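Local coordinates for protein agmatinase (Deinococcus radiodurans, PDB 1WOH) that probably hydrolyses agmatine to putrescine and urea, as a manganese-dependent member of the arginase (ureohydrolase) family, at residues L142-D147 and D229-D234; L42-G47 and T241-P246. All coordinates share one frame; numbering follows the deposited sequence.

Interaction 1: residues L142-D147 and D229-D234; sequences LDAHLD and DVDGFD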
ATOM      1  N   LEU A 142      -0.438 -21.183  21.419  1.00 10.24           N
ATOM      2  CA  LEU A 142      -0.908 -21.329  20.036  1.00 10.92           C
ATOM      3  C   LEU A 142       0.258 -20.744  19.250  1.00 11.23           C
ATOM      4  O   LEU A 142       0.664 -19.612  19.499  1.00 11.49           O
ATOM      5  CB  LEU A 142      -2.176 -20.515  19.782  1.00 11.88           C
ATOM      6  CG  LEU A 142      -3.453 -20.956  20.506  1.00 12.15           C
ATOM      7  CD1 LEU A 142      -4.622 -20.174  19.950  1.00 11.24           C
ATOM      8  CD2 LEU A 142      -3.696 -22.439  20.306  1.00 14.06           C
ATOM      9  N   ASP A 143       0.786 -21.491  18.292  1.00 11.62           N
ATOM     10  CA  ASP A 143       1.977 -21.008  17.601  1.00 11.61           C
ATOM     11  C   ASP A 143       2.336 -21.920  16.440  1.00 11.09           C
ATOM     12  O   ASP A 143       2.101 -23.130  16.496  1.00 13.93           O
ATOM     13  CB  ASP A 143       3.131 -21.039  18.620  1.00 13.66           C
ATOM     14  CG  ASP A 143       4.225 -20.039  18.332  1.00 15.52           C
ATOM     15  OD1 ASP A 143       4.473 -19.723  17.151  1.00 15.33           O
ATOM     16  OD2 ASP A 143       4.861 -19.585  19.313  1.00 16.42           O
ATOM     17  N   ALA A 144       2.914 -21.349  15.389  1.00 10.24           N
ATOM     18  CA  ALA A 144       3.363 -22.147  14.261  1.00  9.03           C
ATOM     19  C   ALA A 144       4.757 -22.664  14.620  1.00 10.32           C
ATOM     20  O   ALA A 144       5.225 -23.652  14.067  1.00 10.50           O
ATOM     21  CB  ALA A 144       3.448 -21.288  13.003  1.00  7.44           C
ATOM     22  N   HIS A 145       5.416 -21.980  15.551  1.00 12.21           N
ATOM     23  CA  HIS A 145       6.772 -22.356  15.945  1.00 13.75           C
ATOM     24  C   HIS A 145       6.871 -22.764  17.416  1.00 13.93           C
ATOM     25  O   HIS A 145       6.105 -22.295  18.253  1.00 13.70           O
ATOM     26  CB  HIS A 145       7.727 -21.187  15.644  1.00 16.05           C
ATOM     27  CG  HIS A 145       7.577 -20.632  14.258  1.00 16.13           C
ATOM     28  ND1 HIS A 145       6.996 -19.407  14.004  1.00 20.50           N
ATOM     29  CD2 HIS A 145       7.903 -21.149  13.051  1.00 18.44           C
ATOM     30  CE1 HIS A 145       6.971 -19.195  12.699  1.00 20.35           C
ATOM     31  NE2 HIS A 145       7.516 -20.238  12.098  1.00 20.43           N
ATOM     32  N   LEU A 146       7.820 -23.642  17.734  1.00 13.77           N
ATOM     33  CA  LEU A 146       7.972 -24.101  19.111  1.00 12.63           C
ATOM     34  C   LEU A 146       8.513 -23.025  20.058  1.00 11.17           C
ATOM     35  O   LEU A 146       8.064 -22.914  21.197  1.00 11.83           O
ATOM     36  CB  LEU A 146       8.871 -25.339  19.161  1.00 14.12           C
ATOM     37  CG  LEU A 146       8.992 -26.016  20.531  1.00 14.73           C
ATOM     38  CD1 LEU A 146       7.631 -26.539  20.983  1.00 17.40           C
ATOM     39  CD2 LEU A 146       9.993 -27.150  20.441  1.00 16.79           C
ATOM     40  N   ASP A 147       9.475 -22.238  19.582  1.00 11.00           N
ATOM     41  CA  ASP A 147      10.079 -21.167  20.378  1.00 11.29           C
ATOM     42  C   ASP A 147      10.623 -21.624  21.741  1.00 11.15           C
ATOM     43  O   ASP A 147      10.407 -20.978  22.776  1.00 11.71           O
ATOM     44  CB  ASP A 147       9.077 -20.016  20.550  1.00 13.80           C
ATOM     45  CG  ASP A 147       8.732 -19.344  19.226  1.00 14.15           C
ATOM     46  OD1 ASP A 147       9.549 -19.431  18.285  1.00 15.35           O
ATOM     47  OD2 ASP A 147       7.654 -18.720  19.119  1.00 17.85           O
ATOM     48  N   ASP A 229       0.409 -16.637  19.698  1.00  7.13           N
ATOM     49  CA  ASP A 229       1.261 -16.063  18.661  1.00  7.53           C
ATOM     50  C   ASP A 229       0.328 -16.062  17.444  1.00  7.57           C
ATOM     51  O   ASP A 229      -0.163 -17.120  17.041  1.00  9.53           O
ATOM     52  CB  ASP A 229       2.465 -16.967  18.401  1.00  9.48           C
ATOM     53  CG  ASP A 229       3.387 -16.423  17.323  1.00 10.98           C
ATOM     54  OD1 ASP A 229       2.911 -15.703  16.425  1.00 11.78           O
ATOM     55  OD2 ASP A 229       4.594 -16.736  17.366  1.00 14.64           O
ATOM     56  N   VAL A 230       0.063 -14.898  16.867  1.00  9.98           N
ATOM     57  CA  VAL A 230      -0.849 -14.848  15.733  1.00  8.89           C
ATOM     58  C   VAL A 230      -0.422 -15.691  14.534  1.00 10.46           C
ATOM     59  O   VAL A 230      -1.272 -16.050  13.716  1.00  8.57           O
ATOM     60  CB  VAL A 230      -1.121 -13.379  15.270  1.00  8.74           C
ATOM     61  CG1 VAL A 230      -1.527 -12.527  16.462  1.00 10.61           C
ATOM     62  CG2 VAL A 230       0.103 -12.787  14.590  1.00  9.82           C
ATOM     63  N   ASP A 231       0.861 -16.046  14.422  1.00  8.92           N
ATOM     64  CA  ASP A 231       1.248 -16.845  13.261  1.00  9.46           C
ATOM     65  C   ASP A 231       0.768 -18.286  13.394  1.00  8.20           C
ATOM     66  O   ASP A 231       0.934 -19.102  12.477  1.00  8.33           O
ATOM     67  CB  ASP A 231       2.767 -16.761  12.951  1.00 10.06           C
ATOM     68  CG  ASP A 231       3.649 -17.449  13.980  1.00 14.13           C
ATOM     69  OD1 ASP A 231       3.179 -18.349  14.698  1.00 12.58           O
ATOM     70  OD2 ASP A 231       4.847 -17.086  14.041  1.00 15.64           O
ATOM     71  N   GLY A 232       0.153 -18.592  14.535  1.00  8.51           N
ATOM     72  CA  GLY A 232      -0.412 -19.917  14.727  1.00  8.37           C
ATOM     73  C   GLY A 232      -1.602 -20.033  13.780  1.00  8.30           C
ATOM     74  O   GLY A 232      -1.970 -21.124  13.325  1.00 11.02           O
ATOM     75  N   PHE A 233      -2.206 -18.888  13.471  1.00 10.30           N
ATOM     76  CA  PHE A 233      -3.347 -18.847  12.562  1.00  9.53           C
ATOM     77  C   PHE A 233      -2.903 -18.881  11.118  1.00  9.04           C
ATOM     78  O   PHE A 233      -1.821 -18.423  10.782  1.00 10.16           O
ATOM     79  CB  PHE A 233      -4.183 -17.590  12.798  1.00  7.68           C
ATOM     80  CG  PHE A 233      -4.882 -17.590  14.119  1.00  8.97           C
ATOM     81  CD1 PHE A 233      -4.307 -16.983  15.228  1.00  8.55           C
ATOM     82  CD2 PHE A 233      -6.079 -18.277  14.270  1.00  8.50           C
ATOM     83  CE1 PHE A 233      -4.917 -17.070  16.474  1.00 11.33           C
ATOM     84  CE2 PHE A 233      -6.696 -18.369  15.514  1.00  7.31           C
ATOM     85  CZ  PHE A 233      -6.113 -17.767  16.616  1.00 10.81           C
ATOM     86  N   ASP A 234      -3.754 -19.426  10.258  1.00  7.20           N
ATOM     87  CA  ASP A 234      -3.436 -19.493   8.844  1.00  9.05           C
ATOM     88  C   ASP A 234      -3.175 -18.070   8.342  1.00  8.07           C
ATOM     89  O   ASP A 234      -3.894 -17.136   8.698  1.00  8.66           O
ATOM     90  CB  ASP A 234      -4.607 -20.115   8.077  1.00  9.15           C
ATOM     91  CG  ASP A 234      -4.224 -20.526   6.669  1.00 13.18           C
ATOM     92  OD1 ASP A 234      -4.070 -19.640   5.809  1.00 14.15           O
ATOM     93  OD2 ASP A 234      -4.062 -21.739   6.432  1.00 14.65           O
TER
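In the binuclear manganese site of the ureohydrolase fold, D143 and D229 bridge both ions, D231, H145 and D147 add further ligands, and H121 completes the site; no metal is bound in this chain. D143 OD1 stands 3.0 Å from D229 OD2 and 3.1 Å from D231 OD1, neither pair hydrogen-bonded, close approaches of like charges consistent with a site made for cations. D229 CG, anti to the backbone N (chi1 180°), carries its carboxylate out toward that of D143, the two planes 58° apart. Each also closes an Asx turn, D143 OD1 taking H145 N and D229 OD1 taking D231 N. Across the contact, A144 N donates to D231 OD1 (3.1 Å) on the syn side, tilted out of the carboxylate plane, while D231 OD2 lies at the edge of the H145 ring, 3.2 Å from ND1. Replacing D143 with an alanine would probably cost both manganese ions a shared ligand and leave H145 N without its acceptor. G232 packs against the D143 backbone so closely that a CB would clash with D143 N. D229 N to L142 O (3.0 Å) joins the carboxyl ends of adjacent parallel strands 223-229 and 137-142, with L142 against helix 251-264 and F233 against helix 284-302.

Interaction 2: residues L42-G47 and T241-P246; sequences LGFRPG and TSSPEP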
ATOM      1  N   LEU A  42      12.957 -10.141  16.964  1.00 12.43           N
ATOM      2  CA  LEU A  42      12.546 -11.039  15.891  1.00 13.16           C
ATOM      3  C   LEU A  42      13.639 -11.119  14.819  1.00 13.21           C
ATOM      4  O   LEU A  42      14.463 -10.215  14.678  1.00 11.34           O
ATOM      5  CB  LEU A  42      11.207 -10.588  15.297  1.00 16.03           C
ATOM      6  CG  LEU A  42      11.084  -9.150  14.814  1.00 17.50           C
ATOM      7  CD1 LEU A  42      11.595  -9.040  13.382  1.00 18.00           C
ATOM      8  CD2 LEU A  42       9.627  -8.732  14.876  1.00 18.73           C
ATOM      9  N   GLY A  43      13.652 -12.207  14.065  1.00 12.53           N
ATOM     10  CA  GLY A  43      14.689 -12.362  13.061  1.00 11.42           C
ATOM     11  C   GLY A  43      14.369 -11.980  11.633  1.00 13.17           C
ATOM     12  O   GLY A  43      15.258 -12.016  10.784  1.00 16.06           O
ATOM     13  N   PHE A  44      13.130 -11.594  11.347  1.00 10.08           N
ATOM     14  CA  PHE A  44      12.785 -11.265   9.971  1.00 10.04           C
ATOM     15  C   PHE A  44      12.194  -9.859   9.749  1.00 10.94           C
ATOM     16  O   PHE A  44      12.932  -8.874   9.634  1.00 11.02           O
ATOM     17  CB  PHE A  44      11.837 -12.361   9.445  1.00 10.83           C
ATOM     18  CG  PHE A  44      11.596 -12.328   7.954  1.00 12.16           C
ATOM     19  CD1 PHE A  44      10.485 -12.978   7.418  1.00 13.13           C
ATOM     20  CD2 PHE A  44      12.459 -11.657   7.090  1.00 12.41           C
ATOM     21  CE1 PHE A  44      10.233 -12.956   6.049  1.00 12.67           C
ATOM     22  CE2 PHE A  44      12.213 -11.628   5.713  1.00 14.10           C
ATOM     23  CZ  PHE A  44      11.095 -12.279   5.193  1.00 13.95           C
ATOM     24  N   ARG A  45      10.867  -9.760   9.705  1.00 10.37           N
ATOM     25  CA  ARG A  45      10.194  -8.484   9.428  1.00  8.57           C
ATOM     26  C   ARG A  45       9.621  -7.748  10.649  1.00  9.15           C
ATOM     27  O   ARG A  45       8.688  -8.222  11.284  1.00  9.91           O
ATOM     28  CB  ARG A  45       9.074  -8.737   8.404  1.00 10.13           C
ATOM     29  CG  ARG A  45       9.571  -9.387   7.113  1.00  9.53           C
ATOM     30  CD  ARG A  45       8.448  -9.596   6.099  1.00 10.39           C
ATOM     31  NE  ARG A  45       7.438 -10.538   6.565  1.00  9.10           N
ATOM     32  CZ  ARG A  45       6.297 -10.777   5.920  1.00 10.11           C
ATOM     33  NH1 ARG A  45       6.032 -10.142   4.782  1.00  9.34           N
ATOM     34  NH2 ARG A  45       5.415 -11.635   6.416  1.00  9.11           N
ATOM     35  N   PRO A  46      10.154  -6.552  10.965  1.00 10.14           N
ATOM     36  CA  PRO A  46       9.692  -5.759  12.114  1.00 10.07           C
ATOM     37  C   PRO A  46       8.299  -5.176  11.926  1.00 11.41           C
ATOM     38  O   PRO A  46       7.754  -5.175  10.822  1.00  9.97           O
ATOM     39  CB  PRO A  46      10.733  -4.637  12.226  1.00 12.04           C
ATOM     40  CG  PRO A  46      11.822  -4.998  11.257  1.00 13.42           C
ATOM     41  CD  PRO A  46      11.150  -5.800  10.189  1.00 11.16           C
ATOM     42  N   GLY A  47       7.734  -4.666  13.015  1.00  9.70           N
ATOM     43  CA  GLY A  47       6.418  -4.060  12.946  1.00 11.97           C
ATOM     44  C   GLY A  47       5.568  -4.353  14.162  1.00 10.29           C
ATOM     45  O   GLY A  47       4.621  -3.618  14.456  1.00  9.65           O
ATOM     46  N   THR A 241       1.982 -10.773  10.109  1.00  8.06           N
ATOM     47  CA  THR A 241       2.941 -11.351  11.052  1.00  6.42           C
ATOM     48  C   THR A 241       4.275 -11.553  10.328  1.00  8.02           C
ATOM     49  O   THR A 241       4.306 -11.779   9.121  1.00  9.00           O
ATOM     50  CB  THR A 241       2.421 -12.699  11.643  1.00  9.55           C
ATOM     51  OG1 THR A 241       3.246 -13.091  12.747  1.00  9.27           O
ATOM     52  CG2 THR A 241       2.442 -13.795  10.610  1.00  8.60           C
ATOM     53  N   SER A 242       5.374 -11.472  11.069  1.00  8.48           N
ATOM     54  CA  SER A 242       6.713 -11.598  10.479  1.00  8.54           C
ATOM     55  C   SER A 242       7.027 -12.850   9.675  1.00  9.51           C
ATOM     56  O   SER A 242       7.471 -12.769   8.515  1.00  9.76           O
ATOM     57  CB  SER A 242       7.783 -11.470  11.575  1.00  9.51           C
ATOM     58  OG  SER A 242       9.072 -11.777  11.047  1.00  9.37           O
ATOM     59  N   SER A 243       6.805 -14.008  10.285  1.00 10.89           N
ATOM     60  CA  SER A 243       7.150 -15.269   9.638  1.00 12.01           C
ATOM     61  C   SER A 243       5.993 -16.235   9.496  1.00 11.63           C
ATOM     62  O   SER A 243       5.877 -17.193  10.251  1.00 13.60           O
ATOM     63  CB  SER A 243       8.283 -15.937  10.414  1.00 15.62           C
ATOM     64  OG  SER A 243       9.421 -15.089  10.443  1.00 20.25           O
ATOM     65  N   PRO A 244       5.133 -15.998   8.506  1.00 11.10           N
ATOM     66  CA  PRO A 244       3.961 -16.844   8.242  1.00 11.86           C
ATOM     67  C   PRO A 244       4.295 -18.251   7.744  1.00 12.49           C
ATOM     68  O   PRO A 244       5.307 -18.468   7.068  1.00 13.05           O
ATOM     69  CB  PRO A 244       3.182 -16.033   7.214  1.00 11.50           C
ATOM     70  CG  PRO A 244       4.279 -15.313   6.450  1.00 12.03           C
ATOM     71  CD  PRO A 244       5.197 -14.863   7.568  1.00  9.99           C
ATOM     72  N   GLU A 245       3.430 -19.203   8.083  1.00 11.06           N
ATOM     73  CA  GLU A 245       3.589 -20.593   7.677  1.00 10.60           C
ATOM     74  C   GLU A 245       2.211 -21.013   7.147  1.00  9.04           C
ATOM     75  O   GLU A 245       1.199 -20.809   7.824  1.00  9.50           O
ATOM     76  CB  GLU A 245       3.984 -21.429   8.897  1.00 12.18           C
ATOM     77  CG  GLU A 245       4.935 -22.571   8.618  1.00 21.09           C
ATOM     78  CD  GLU A 245       6.208 -22.122   7.922  1.00 17.56           C
ATOM     79  OE1 GLU A 245       7.067 -21.462   8.553  1.00 21.82           O
ATOM     80  OE2 GLU A 245       6.342 -22.434   6.729  1.00 20.47           O
ATOM     81  N   PRO A 246       2.148 -21.594   5.936  1.00  8.87           N
ATOM     82  CA  PRO A 246       0.856 -22.013   5.365  1.00  8.57           C
ATOM     83  C   PRO A 246       0.126 -23.091   6.156  1.00  9.38           C
ATOM     84  O   PRO A 246       0.722 -23.775   6.988  1.00 10.33           O
ATOM     85  CB  PRO A 246       1.238 -22.502   3.973  1.00  9.33           C
ATOM     86  CG  PRO A 246       2.606 -23.107   4.209  1.00  9.07           C
ATOM     87  CD  PRO A 246       3.267 -22.060   5.096  1.00  9.63           C
TER
HETATM   88  O   HOH W   1      10.831 -13.587  13.010  1.00 10.39           O
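S242 O is gripped by two nitrogens of one arginine: R45 NE at 3.0 Å and R45 NH2 at 3.1 Å. The carbonyl oxygen lies near the guanidinium plane, at its NE-NH2 edge. The two donors use it differently, since NE comes in the carbonyl plane on a lone pair, whereas NH2 stands 58° above that plane. R45 NH2 also reaches T241 O, in a weak, strongly bent bond, and rests against P244 CD. The bend of the arginine chain at chi3 (-65°) turns the NE-NH2 edge of the guanidinium toward S242 O. Its remaining nitrogen, NH1, donates to T282 O of a second subunit, so this one side chain ties the loop pair to the neighbour.

The S242 side chain takes a further bond from the same residue. With OG anti to its backbone N (chi1 172°), the hydroxyl accepts from R45 N at 3.0 Å, and F44 CB lies 3.2 Å from the same S242 OG. A water 3.2 Å from S242 OG links it to G43 N, the latter bond weak. F44 sets its CD1 3.2 Å from S242 O, while one face of its ring lies against R45 CG; S243 OG approaches the ring edge. R61 of the second subunit packs on F44, and R49 of a third subunit packs on L42 and P46.

Side-chain and backbone bonds together thus join two irregular loops that follow strands 31-36 and 223-229 of the parallel sheet, as in the alpha/beta fold of arginases, where such loops surround the metal centre and here also meet neighbouring subunits of the hexamer.

The centres of interactions 1 and 2 lie about 11 Å apart, on the same side of the chain's centre. Along the sequence the order is 42-47, 142-147, 229-234, 241-246, so the metal-site pair falls between the two halves of interaction 2. Segments 229-234 and 241-246 belong to one connection, from strand 223-229 to helix 251-264, which leads from the manganese ligands to the subunit boundary. The contacts meet directly: H145 CE1 is 3.3 Å from S243 O, and T241 OG1, hydrogen-bonded to E274 O, packs on V230 and D231. Interaction 1 is buried, whereas interaction 2 borders two other subunits, so its loops appear to lie between the metal site and those neighbours.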